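Local coordinates for protein NADP-dependent glyceraldehyde-3-phosphate dehydrogenase (Bacillus halodurans, PDB 3PRL) that probably oxidises glyceraldehyde 3-phosphate with NADP+ without phosphorylating it, as a member of the aldehyde dehydrogenase family, at residues D375-P378 against A379-V382. Numbering follows the deposited sequence.
Sequences DVTP and AMRV
A type I beta turn from Thr377 to Met380 bends the chain in the loop between strands 367-374 and 391-397. Its closing bond runs from Met380 N to Thr377 O, 3.0 Å long and fairly straight at the hydrogen. Pro378 and Ala379 occupy the two corner positions.

The Met380 side chain then folds back beside Val376 and Thr377. CG stands anti to its own carbonyl carbon (chi1 -46°), and the chain is extended beyond it. This carries SD up to the backbone of Val376 and Thr377. Thr377 N points its hydrogen almost straight at the sulfur, with 3.1 Å between Thr377 N and Met380 SD and an angle of 170° at the hydrogen. The bond is weak, as sulfur is a poor acceptor, but it gives this amide a partner within the turn itself. Main-chain and side-chain bonds therefore both link Thr377 with Met380, in opposite donor directions.

Thr377 OG1 lies between its backbone N and carbonyl carbon (chi1 61°). There Thr377 OG1 lies 3.1 Å from both Met380 CG and Met380 CE, alongside the methionine chain. Val376 reaches the sulfur through one branch, with Val376 CG1 3.7 Å from Met380 SD. Val376 CG1 also meets Val382 CG1 at 4.0 Å, where the two valines cross at about a right angle.

Val376, Met380 and Val382 are buried, while the corner of the turn is exposed. Helix 337-352 packs on Met380 through Asp349 and on Val382 through Ala350. Asp349 also accepts a bond from Arg381 N. Val376 packs on Pro393 and Ile395 of strand 391-397, and its backbone bonds to Ile394, so the loop lies between helix 337-352 and strand 391-397.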
ATOM      1  N   ASP D 375      29.761  18.957 -33.085  1.00 44.00           N
ATOM      2  CA  ASP D 375      30.789  19.745 -32.396  1.00 44.44           C
ATOM      3  C   ASP D 375      30.208  20.929 -31.627  1.00 44.07           C
ATOM      4  O   ASP D 375      30.846  21.984 -31.488  1.00 44.62           O
ATOM      5  CB  ASP D 375      31.870  20.182 -33.388  1.00 45.67           C
ATOM      6  CG  ASP D 375      32.666  19.008 -33.929  1.00 47.00           C
ATOM      7  OD1 ASP D 375      33.632  18.588 -33.251  1.00 46.76           O
ATOM      8  OD2 ASP D 375      32.336  18.511 -35.032  1.00 46.44           O
ATOM      9  N   VAL D 376      28.989  20.731 -31.119  1.00 42.95           N
ATOM     10  CA  VAL D 376      28.221  21.785 -30.464  1.00 42.18           C
ATOM     11  C   VAL D 376      28.842  22.127 -29.120  1.00 42.44           C
ATOM     12  O   VAL D 376      29.264  21.245 -28.369  1.00 42.67           O
ATOM     13  CB  VAL D 376      26.717  21.422 -30.361  1.00 40.98           C
ATOM     14  CG1 VAL D 376      25.958  22.404 -29.465  1.00 40.40           C
ATOM     15  CG2 VAL D 376      26.106  21.414 -31.750  1.00 41.06           C
ATOM     16  N   THR D 377      28.924  23.419 -28.836  1.00 42.44           N
ATOM     17  CA  THR D 377      29.649  23.876 -27.658  1.00 42.33           C
ATOM     18  C   THR D 377      28.723  24.494 -26.606  1.00 40.90           C
ATOM     19  O   THR D 377      27.632  24.982 -26.932  1.00 40.27           O
ATOM     20  CB  THR D 377      30.813  24.848 -28.037  1.00 43.45           C
ATOM     21  OG1 THR D 377      30.293  26.011 -28.686  1.00 43.94           O
ATOM     22  CG2 THR D 377      31.831  24.161 -28.960  1.00 44.63           C
ATOM     23  N   PRO D 378      29.151  24.463 -25.333  1.00 40.54           N
ATOM     24  CA  PRO D 378      28.429  25.126 -24.255  1.00 39.53           C
ATOM     25  C   PRO D 378      28.216  26.632 -24.474  1.00 39.64           C
ATOM     26  O   PRO D 378      27.406  27.225 -23.769  1.00 39.08           O
ATOM     27  CB  PRO D 378      29.337  24.897 -23.046  1.00 40.03           C
ATOM     28  CG  PRO D 378      30.045  23.651 -23.349  1.00 38.83           C
ATOM     29  CD  PRO D 378      30.303  23.699 -24.815  1.00 40.86           C
ATOM     30  N   ALA D 379      28.929  27.240 -25.428  1.00 40.45           N
ATOM     31  CA  ALA D 379      28.742  28.673 -25.752  1.00 40.56           C
ATOM     32  C   ALA D 379      27.566  28.936 -26.707  1.00 39.82           C
ATOM     33  O   ALA D 379      27.141  30.089 -26.887  1.00 40.04           O
ATOM     34  CB  ALA D 379      30.046  29.287 -26.318  1.00 41.62           C
ATOM     35  N   MET D 380      27.052  27.870 -27.315  1.00 38.90           N
ATOM     36  CA  MET D 380      25.952  27.960 -28.283  1.00 38.03           C
ATOM     37  C   MET D 380      24.605  27.818 -27.580  1.00 36.76           C
ATOM     38  O   MET D 380      24.422  26.935 -26.724  1.00 35.83           O
ATOM     39  CB  MET D 380      26.082  26.867 -29.348  1.00 37.90           C
ATOM     40  CG  MET D 380      27.488  26.716 -29.924  1.00 37.30           C
ATOM     41  SD  MET D 380      27.659  25.273 -30.988  1.00 38.97           S
ATOM     42  CE  MET D 380      29.334  25.505 -31.600  1.00 38.67           C
ATOM     43  N   ARG D 381      23.661  28.677 -27.963  1.00 36.37           N
ATOM     44  CA  ARG D 381      22.329  28.709 -27.366  1.00 35.57           C
ATOM     45  C   ARG D 381      21.622  27.358 -27.463  1.00 34.65           C
ATOM     46  O   ARG D 381      20.902  26.972 -26.541  1.00 33.55           O
ATOM     47  CB  ARG D 381      21.466  29.785 -28.029  1.00 36.27           C
ATOM     48  CG  ARG D 381      21.931  31.223 -27.798  1.00 37.38           C
ATOM     49  CD  ARG D 381      21.079  32.191 -28.604  1.00 37.23           C
ATOM     50  NE  ARG D 381      19.652  31.979 -28.360  1.00 36.64           N
ATOM     51  CZ  ARG D 381      18.675  32.489 -29.103  1.00 36.55           C
ATOM     52  NH1 ARG D 381      18.961  33.262 -30.149  1.00 37.25           N
ATOM     53  NH2 ARG D 381      17.400  32.241 -28.794  1.00 35.88           N
ATOM     54  N   VAL D 382      21.850  26.657 -28.576  1.00 34.97           N
ATOM     55  CA  VAL D 382      21.154  25.411 -28.914  1.00 34.78           C
ATOM     56  C   VAL D 382      21.563  24.256 -28.002  1.00 35.07           C
ATOM     57  O   VAL D 382      20.936  23.198 -28.016  1.00 35.18           O
ATOM     58  CB  VAL D 382      21.339  25.034 -30.441  1.00 35.48           C
ATOM     59  CG1 VAL D 382      22.731  24.412 -30.715  1.00 36.15           C
ATOM     60  CG2 VAL D 382      20.209  24.120 -30.943  1.00 34.93           C
TER